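PDB 4TQJ: lectin 2 from Agrocybe aegerita, which binds N-acetylglucosamine at the non-reducing ends of sugar chains through a beta-propeller fold. Local coordinates for residues G32-N37 with V343-D348; A129-F134 with L140-N145; N270-D275 with G296-F301. The protein carries 1 engineered substitution. One frame throughout, in Å; residues are numbered along the deposited sequence.

Interaction 1: G32-N37 with V343-D348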
loop_
_atom_site.group_PDB
_atom_site.type_symbol
_atom_site.label_atom_id
_atom_site.label_comp_id
_atom_site.label_asym_id
_atom_site.label_seq_id
_atom_site.Cartn_x
_atom_site.Cartn_y
_atom_site.Cartn_z
ATOM N N GLY A 32 -2.049 -8.383 -10.039
ATOM C CA GLY A 32 -2.294 -9.262 -8.912
ATOM C C GLY A 32 -1.879 -8.572 -7.623
ATOM O O GLY A 32 -0.798 -8.834 -7.084
ATOM N N ARG A 33 -2.739 -7.692 -7.115
ATOM C CA ARG A 33 -2.413 -6.958 -5.889
ATOM C C ARG A 33 -2.270 -7.883 -4.670
ATOM O O ARG A 33 -3.198 -8.611 -4.312
ATOM C CB ARG A 33 -3.454 -5.869 -5.622
ATOM C CG ARG A 33 -2.927 -4.671 -4.828
ATOM C CD ARG A 33 -2.961 -4.910 -3.318
ATOM N NE ARG A 33 -2.818 -3.657 -2.573
ATOM C CZ ARG A 33 -2.894 -3.563 -1.250
ATOM N NH1 ARG A 33 -3.095 -4.651 -0.513
ATOM N NH2 ARG A 33 -2.761 -2.382 -0.657
ATOM N N ASN A 34 -1.103 -7.834 -4.036
ATOM C CA ASN A 34 -0.835 -8.593 -2.812
ATOM C C ASN A 34 -1.911 -8.271 -1.763
ATOM O O ASN A 34 -1.893 -7.194 -1.163
ATOM C CB ASN A 34 0.564 -8.221 -2.304
ATOM C CG ASN A 34 1.055 -9.115 -1.186
ATOM O OD1 ASN A 34 0.285 -9.551 -0.340
ATOM N ND2 ASN A 34 2.372 -9.365 -1.161
ATOM N N ALA A 35 -2.848 -9.196 -1.547
ATOM C CA ALA A 35 -4.031 -8.913 -0.721
ATOM C C ALA A 35 -4.667 -10.210 -0.251
ATOM O O ALA A 35 -4.294 -11.280 -0.713
ATOM C CB ALA A 35 -5.054 -8.081 -1.511
ATOM N N VAL A 36 -5.635 -10.112 0.653
ATOM C CA VAL A 36 -6.222 -11.301 1.286
ATOM C C VAL A 36 -6.962 -12.207 0.307
ATOM O O VAL A 36 -7.082 -13.407 0.527
ATOM C CB VAL A 36 -7.188 -10.917 2.427
ATOM C CG1 VAL A 36 -6.420 -10.226 3.566
ATOM C CG2 VAL A 36 -8.319 -10.028 1.896
ATOM N N ASN A 37 -7.468 -11.620 -0.763
ATOM C CA ASN A 37 -8.167 -12.375 -1.780
ATOM C C ASN A 37 -7.515 -12.075 -3.119
ATOM O O ASN A 37 -8.015 -11.269 -3.896
ATOM C CB ASN A 37 -9.643 -11.992 -1.798
ATOM C CG ASN A 37 -10.460 -12.845 -2.742
ATOM O OD1 ASN A 37 -10.027 -13.916 -3.173
ATOM N ND2 ASN A 37 -11.662 -12.376 -3.060
ATOM N N VAL A 343 11.409 -12.197 -3.268
ATOM C CA VAL A 343 10.956 -10.866 -2.848
ATOM C C VAL A 343 10.143 -10.949 -1.558
ATOM O O VAL A 343 9.537 -11.961 -1.278
ATOM C CB VAL A 343 10.066 -10.181 -3.932
ATOM C CG1 VAL A 343 10.865 -9.837 -5.193
ATOM C CG2 VAL A 343 8.859 -11.032 -4.264
ATOM N N ASP A 344 10.115 -9.870 -0.786
ATOM C CA ASP A 344 9.306 -9.835 0.422
ATOM C C ASP A 344 7.843 -9.681 0.021
ATOM O O ASP A 344 7.469 -8.729 -0.671
ATOM C CB ASP A 344 9.742 -8.674 1.326
ATOM C CG ASP A 344 9.150 -8.755 2.720
ATOM O OD1 ASP A 344 8.662 -9.849 3.089
ATOM O OD2 ASP A 344 9.180 -7.720 3.448
ATOM N N LEU A 345 7.027 -10.640 0.436
ATOM C CA LEU A 345 5.588 -10.583 0.213
ATOM C C LEU A 345 4.839 -10.230 1.494
ATOM O O LEU A 345 3.616 -10.021 1.464
ATOM C CB LEU A 345 5.080 -11.929 -0.287
ATOM C CG LEU A 345 5.629 -12.405 -1.618
ATOM C CD1 LEU A 345 5.251 -13.887 -1.854
ATOM C CD2 LEU A 345 5.102 -11.503 -2.716
ATOM N N THR A 346 5.562 -10.170 2.616
ATOM C CA THR A 346 4.902 -10.165 3.927
ATOM C C THR A 346 5.301 -9.044 4.888
ATOM O O THR A 346 4.895 -9.060 6.046
ATOM C CB THR A 346 5.135 -11.495 4.670
ATOM O OG1 THR A 346 6.500 -11.556 5.106
ATOM C CG2 THR A 346 4.823 -12.667 3.772
ATOM N N GLY A 347 6.114 -8.099 4.427
ATOM C CA GLY A 347 6.451 -6.932 5.226
ATOM C C GLY A 347 7.464 -7.087 6.350
ATOM O O GLY A 347 7.636 -6.160 7.151
ATOM N N ASP A 348 8.138 -8.233 6.436
ATOM C CA ASP A 348 9.121 -8.413 7.495
ATOM C C ASP A 348 10.576 -8.191 7.031
ATOM O O ASP A 348 11.502 -8.394 7.800
ATOM C CB ASP A 348 8.957 -9.782 8.173
ATOM C CG ASP A 348 9.428 -10.932 7.293
ATOM O OD1 ASP A 348 9.585 -10.720 6.072
ATOM O OD2 ASP A 348 9.633 -12.045 7.822
#

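Interaction 2: A129-F134 with L140-N145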
loop_
_atom_site.group_PDB
_atom_site.type_symbol
_atom_site.label_atom_id
_atom_site.label_comp_id
_atom_site.label_asym_id
_atom_site.label_seq_id
_atom_site.Cartn_x
_atom_site.Cartn_y
_atom_site.Cartn_z
ATOM N N ALA A 129 10.292 9.170 -11.829
ATOM C CA ALA A 129 11.299 8.491 -12.646
ATOM C C ALA A 129 11.653 9.221 -13.936
ATOM O O ALA A 129 10.776 9.529 -14.744
ATOM C CB ALA A 129 10.837 7.080 -12.967
ATOM N N ASP A 130 12.941 9.486 -14.135
ATOM C CA ASP A 130 13.434 9.918 -15.439
ATOM C C ASP A 130 13.556 8.718 -16.376
ATOM O O ASP A 130 13.570 7.560 -15.941
ATOM C CB ASP A 130 14.810 10.589 -15.309
ATOM C CG ASP A 130 14.749 11.936 -14.611
ATOM O OD1 ASP A 130 13.652 12.316 -14.155
ATOM O OD2 ASP A 130 15.810 12.603 -14.498
ATOM N N ILE A 131 13.660 8.994 -17.667
ATOM C CA ILE A 131 13.920 7.953 -18.633
ATOM C C ILE A 131 15.414 7.936 -18.889
ATOM O O ILE A 131 16.015 8.969 -19.211
ATOM C CB ILE A 131 13.196 8.212 -19.952
ATOM C CG1 ILE A 131 11.687 8.292 -19.724
ATOM C CG2 ILE A 131 13.534 7.126 -20.949
ATOM C CD1 ILE A 131 10.935 8.831 -20.924
ATOM N N ILE A 132 16.024 6.775 -18.700
ATOM C CA ILE A 132 17.443 6.637 -18.981
ATOM C C ILE A 132 17.671 5.461 -19.906
ATOM O O ILE A 132 17.276 4.334 -19.614
ATOM C CB ILE A 132 18.290 6.547 -17.678
ATOM C CG1 ILE A 132 19.760 6.252 -17.984
ATOM C CG2 ILE A 132 17.733 5.528 -16.718
ATOM C CD1 ILE A 132 20.662 6.597 -16.795
ATOM N N GLY A 133 18.291 5.729 -21.045
ATOM C CA GLY A 133 18.510 4.683 -22.022
ATOM C C GLY A 133 19.963 4.567 -22.404
ATOM O O GLY A 133 20.637 5.566 -22.622
ATOM N N PHE A 134 20.449 3.337 -22.469
ATOM C CA PHE A 134 21.811 3.080 -22.920
ATOM C C PHE A 134 21.738 2.819 -24.414
ATOM O O PHE A 134 21.488 1.697 -24.845
ATOM C CB PHE A 134 22.412 1.890 -22.170
ATOM C CG PHE A 134 22.742 2.191 -20.719
ATOM C CD1 PHE A 134 24.009 2.639 -20.360
ATOM C CD2 PHE A 134 21.786 2.039 -19.721
ATOM C CE1 PHE A 134 24.320 2.932 -19.025
ATOM C CE2 PHE A 134 22.094 2.328 -18.379
ATOM C CZ PHE A 134 23.353 2.768 -18.035
ATOM N N LEU A 140 21.418 8.228 -22.928
ATOM C CA LEU A 140 20.447 9.269 -23.210
ATOM C C LEU A 140 19.507 9.372 -22.031
ATOM O O LEU A 140 19.009 8.354 -21.543
ATOM C CB LEU A 140 19.625 8.923 -24.456
ATOM C CG LEU A 140 20.212 9.170 -25.841
ATOM C CD1 LEU A 140 20.702 10.593 -25.954
ATOM C CD2 LEU A 140 21.328 8.184 -26.150
ATOM N N VAL A 141 19.269 10.594 -21.572
ATOM C CA VAL A 141 18.326 10.830 -20.492
ATOM C C VAL A 141 17.256 11.836 -20.915
ATOM O O VAL A 141 17.558 12.857 -21.536
ATOM C CB VAL A 141 19.038 11.331 -19.216
ATOM C CG1 VAL A 141 18.033 11.892 -18.220
ATOM C CG2 VAL A 141 19.835 10.211 -18.581
ATOM N N SER A 142 16.003 11.533 -20.602
ATOM C CA SER A 142 14.955 12.540 -20.687
ATOM C C SER A 142 14.443 12.789 -19.287
ATOM O O SER A 142 13.907 11.892 -18.639
ATOM C CB SER A 142 13.808 12.114 -21.607
ATOM O OG SER A 142 12.618 12.803 -21.241
ATOM N N ARG A 143 14.643 14.011 -18.811
ATOM C CA ARG A 143 14.234 14.374 -17.472
ATOM C C ARG A 143 12.708 14.409 -17.371
ATOM O O ARG A 143 12.017 14.925 -18.253
ATOM C CB ARG A 143 14.875 15.707 -17.055
ATOM C CG ARG A 143 16.359 15.564 -16.715
ATOM C CD ARG A 143 17.186 16.821 -16.942
ATOM N NE ARG A 143 17.094 17.771 -15.840
ATOM C CZ ARG A 143 18.105 18.520 -15.405
ATOM N NH1 ARG A 143 19.302 18.425 -15.960
ATOM N NH2 ARG A 143 17.917 19.360 -14.396
ATOM N N ASN A 144 12.197 13.843 -16.286
ATOM C CA ASN A 144 10.773 13.860 -15.996
ATOM C C ASN A 144 10.438 15.172 -15.312
ATOM O O ASN A 144 10.784 15.378 -14.151
ATOM C CB ASN A 144 10.414 12.683 -15.081
ATOM C CG ASN A 144 8.923 12.607 -14.765
ATOM O OD1 ASN A 144 8.203 13.603 -14.837
ATOM N ND2 ASN A 144 8.459 11.413 -14.402
ATOM N N ASN A 145 9.762 16.060 -16.039
ATOM C CA ASN A 145 9.525 17.409 -15.548
ATOM C C ASN A 145 8.139 17.661 -14.992
ATOM O O ASN A 145 7.667 18.797 -14.984
ATOM C CB ASN A 145 9.834 18.417 -16.648
ATOM C CG ASN A 145 11.304 18.540 -16.895
ATOM O OD1 ASN A 145 12.097 18.521 -15.954
ATOM N ND2 ASN A 145 11.688 18.650 -18.158
#

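Interaction 3: N270-D275 with G296-F301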
loop_
_atom_site.group_PDB
_atom_site.type_symbol
_atom_site.label_atom_id
_atom_site.label_comp_id
_atom_site.label_asym_id
_atom_site.label_seq_id
_atom_site.Cartn_x
_atom_site.Cartn_y
_atom_site.Cartn_z
ATOM N N ASN A 270 31.957 -21.293 -1.543
ATOM C CA ASN A 270 32.403 -22.287 -2.519
ATOM C C ASN A 270 31.244 -23.070 -3.147
ATOM O O ASN A 270 31.262 -24.303 -3.224
ATOM C CB ASN A 270 33.488 -23.208 -1.941
ATOM C CG ASN A 270 32.940 -24.234 -0.965
ATOM O OD1 ASN A 270 31.814 -24.115 -0.473
ATOM N ND2 ASN A 270 33.744 -25.262 -0.675
ATOM N N ASP A 271 30.251 -22.332 -3.631
ATOM C CA ASP A 271 29.070 -22.922 -4.257
ATOM C C ASP A 271 28.399 -21.892 -5.160
ATOM O O ASP A 271 28.819 -20.740 -5.195
ATOM C CB ASP A 271 28.080 -23.377 -3.202
ATOM C CG ASP A 271 27.423 -24.705 -3.550
ATOM O OD1 ASP A 271 26.933 -24.873 -4.689
ATOM O OD2 ASP A 271 27.412 -25.593 -2.673
ATOM N N PHE A 272 27.361 -22.326 -5.870
ATOM C CA PHE A 272 26.601 -21.474 -6.801
ATOM C C PHE A 272 27.340 -21.231 -8.117
ATOM O O PHE A 272 26.837 -20.528 -8.995
ATOM C CB PHE A 272 26.168 -20.146 -6.147
ATOM C CG PHE A 272 25.265 -20.325 -4.948
ATOM C CD1 PHE A 272 23.989 -20.845 -5.095
ATOM C CD2 PHE A 272 25.705 -19.991 -3.672
ATOM C CE1 PHE A 272 23.163 -21.025 -4.009
ATOM C CE2 PHE A 272 24.883 -20.161 -2.577
ATOM C CZ PHE A 272 23.594 -20.678 -2.752
ATOM N N GLY A 273 28.514 -21.844 -8.277
ATOM C CA GLY A 273 29.276 -21.685 -9.502
ATOM C C GLY A 273 29.314 -22.912 -10.404
ATOM O O GLY A 273 28.754 -23.967 -10.065
ATOM N N THR A 274 29.991 -22.790 -11.546
ATOM C CA THR A 274 29.984 -23.877 -12.536
ATOM C C THR A 274 30.638 -25.154 -12.018
ATOM O O THR A 274 30.226 -26.262 -12.379
ATOM C CB THR A 274 30.644 -23.459 -13.844
ATOM O OG1 THR A 274 32.024 -23.134 -13.604
ATOM C CG2 THR A 274 29.916 -22.221 -14.423
ATOM N N ASP A 275 31.657 -25.008 -11.176
ATOM C CA ASP A 275 32.317 -26.186 -10.614
ATOM C C ASP A 275 31.344 -27.079 -9.847
ATOM O O ASP A 275 31.519 -28.295 -9.809
ATOM C CB ASP A 275 33.526 -25.815 -9.748
ATOM C CG ASP A 275 34.790 -25.599 -10.573
ATOM O OD1 ASP A 275 34.737 -25.819 -11.804
ATOM O OD2 ASP A 275 35.832 -25.209 -9.992
ATOM N N GLY A 296 22.688 -8.314 1.589
ATOM C CA GLY A 296 22.282 -9.293 0.596
ATOM C C GLY A 296 22.723 -10.714 0.913
ATOM O O GLY A 296 23.877 -10.949 1.291
ATOM N N ASP A 297 21.802 -11.658 0.732
ATOM C CA ASP A 297 22.079 -13.078 0.867
ATOM C C ASP A 297 22.011 -13.734 -0.506
ATOM O O ASP A 297 21.363 -13.213 -1.418
ATOM C CB ASP A 297 21.066 -13.715 1.821
ATOM C CG ASP A 297 21.054 -13.032 3.158
ATOM O OD1 ASP A 297 22.101 -13.084 3.832
ATOM O OD2 ASP A 297 20.027 -12.419 3.520
ATOM N N VAL A 298 22.709 -14.851 -0.662
ATOM C CA VAL A 298 22.739 -15.560 -1.940
ATOM C C VAL A 298 21.697 -16.662 -1.988
ATOM O O VAL A 298 21.658 -17.528 -1.105
ATOM C CB VAL A 298 24.139 -16.155 -2.231
ATOM C CG1 VAL A 298 24.156 -16.837 -3.594
ATOM C CG2 VAL A 298 25.202 -15.048 -2.169
ATOM N N VAL A 299 20.849 -16.613 -3.020
ATOM C CA VAL A 299 19.778 -17.583 -3.203
ATOM C C VAL A 299 19.874 -18.244 -4.577
ATOM O O VAL A 299 20.010 -17.564 -5.594
ATOM C CB VAL A 299 18.389 -16.920 -3.146
ATOM C CG1 VAL A 299 17.306 -17.994 -3.252
ATOM C CG2 VAL A 299 18.235 -16.074 -1.880
ATOM N N GLY A 300 19.784 -19.565 -4.613
ATOM C CA GLY A 300 19.906 -20.279 -5.873
ATOM C C GLY A 300 18.934 -21.432 -6.021
ATOM O O GLY A 300 18.813 -22.268 -5.130
ATOM N N PHE A 301 18.255 -21.482 -7.160
ATOM C CA PHE A 301 17.317 -22.556 -7.459
ATOM C C PHE A 301 18.095 -23.661 -8.170
ATOM O O PHE A 301 18.308 -23.610 -9.382
ATOM C CB PHE A 301 16.150 -22.039 -8.307
ATOM C CG PHE A 301 15.244 -21.078 -7.562
ATOM C CD1 PHE A 301 14.081 -21.530 -6.952
ATOM C CD2 PHE A 301 15.578 -19.731 -7.440
ATOM C CE1 PHE A 301 13.253 -20.649 -6.231
ATOM C CE2 PHE A 301 14.755 -18.843 -6.728
ATOM C CZ PHE A 301 13.588 -19.302 -6.132
#

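Interaction 1: G32-N37 with V343-D348
N34 points its amide ND2 at the backbone oxygen of L345 and overlaps the leucine side chain at CB and CD2. The contact joins two neighbouring sheets of the beta-propeller: the loop 32-37 follows strand 28-32, and the loop 343-348 leads from strand 339-343 towards strand 352-356. Between the loops N34 ND2 gives a hydrogen bond to L345 O of 3.0 Å, bent at the hydrogen to 148° and slightly tilted from the carbonyl plane. CG of N34 lies opposite its own backbone nitrogen (chi1 -170°), which carries the amide straight out towards the other loop. There ND2 also lies 3.8 Å from L345 CD2, so the polar bond has an apolar flank, and the leucine itself packs on M398 of strand 395-399, which closes the ring by pairing with strand 20-25. A19 O takes a further hydrogen bond from ND2, while OD1 of N34 accepts from V36 N of the second subunit. With both ends of the amide engaged, its rotation is fixed, and one buried residue links two sheets and a subunit interface.

The loop that offers L345 O is shaped by an Asx turn. T346 N donates to D344 OD1 at 3.2 Å, meeting the oxygen from above the carboxylate plane, and the carboxylate's other oxygen, OD2, takes the backbone NH groups of G17 and G349. On the opposing loop, R33 NH1 gives N34 O a bent hydrogen bond of 2.9 Å.

Interaction 2: A129-F134 with L140-N145
G133 and L140 exchange two backbone hydrogen bonds: G133 N to L140 O is 2.8 Å and nearly straight, at 174°, and L140 N to G133 O is also 2.8 Å. They are the first rungs of an antiparallel beta hairpin, strands 130-134 and 139-142, the two middle strands of a four-stranded propeller blade. I131 and S142 make the next hydrogen-bonded pair, with I131 N to S142 O at 3.1 Å and S142 N to I131 O at 2.9 Å. Between these two pairs, I132 faces V141 as a non-hydrogen-bonded pair, where the CA-H groups of both residues point at carbonyl oxygens of the opposite strand.

Beyond S142 side chains take over the pairing. N144 N donates to D130 OD1 at 3.0 Å, arriving from above the carboxylate plane. N144 turns its CG away from its own backbone nitrogen (chi1 -178°), and this sends ND2 to A129 O, 3.0 Å away. The acceptor lies in the amide plane, although the amide comes in from above the plane of the carbonyl. T66 O takes a further bond from ND2, so the asparagine also ties the hairpin to the preceding sheet.

Apolar packing lies on both faces. I132 CG1 meets V141 CG2 at 4.0 Å on one, with I132 reaching L176 of the next blade; on the other, I131 and S142 pack on I101 of the blade before. The D130 carboxylate makes a salt bridge through OD2 with R124 NE. R143 runs alongside D130 without an ion pair to it, touching OD2 of D130 through its aliphatic CG at 3.7 Å.

Interaction 3: N270-D275 with G296-F301
The ring of F272 and the side chain of V298 carry the contact, the valine methyl CG1 standing over one face of the ring. CG1 is 3.7 Å from the ring centroid and 20° off its normal, a CH-pi contact displaced towards the CD2-CE2 side of the ring, where F272 CD2 and V298 CG1 come within 3.5 Å. With CG1 opposite the backbone nitrogen (chi1 -178°), V298 sets that methyl over the ring.

Further along the strand the ring meets backbone. F272 CE1 lies 3.7 Å from G300 N, an oblique approach, and 3.8 Å from G300 CA. Such closeness is possible because glycine brings no side chain to this side of the strand. V299 and F301 point to the other side, where both pack on V342 of the next sheet.

The ring is supplied by a loop. Segment 270-275 follows strand 266-269, the last strand of one propeller sheet, and heads for strand 285-288, the first of the next, so F272 folds back onto the sheet that its own loop leads into. Y307 and A309 of strand 306-309 also touch it, and the W278 ring meets it at about 50°. The backbone nitrogen of F272 donates to D271 OD1 at 2.8 Å through the anti lone pair of that oxygen; W278 NE1 also donates to OD1, and R285 NH1 holds F272 O.

No hydrogen bond crosses between the two segments. The join is therefore one of shape and dispersion, while the polar bonds belong to the F272 backbone and D271, and hold the base of the side chain.

In the fold
All three contacts are largely buried, but they join different parts of the propeller. Interaction 2 lies within one sheet and is mostly a ladder of backbone bonds, extended by side chains at its end. Interaction 3 seats an aromatic ring from an intersheet loop on the following sheet and is apolar. Interaction 1 is a single amide-to-carbonyl bond between loops of two sheets, beside the strand that closes the ring; it is also the one that the second subunit reaches. Interactions 1 and 3 come within about 8 Å at their nearest atoms, whereas interactions 2 and 3 lie on opposite sides of the chain's centre. Along the sequence, both fall inside interaction 1.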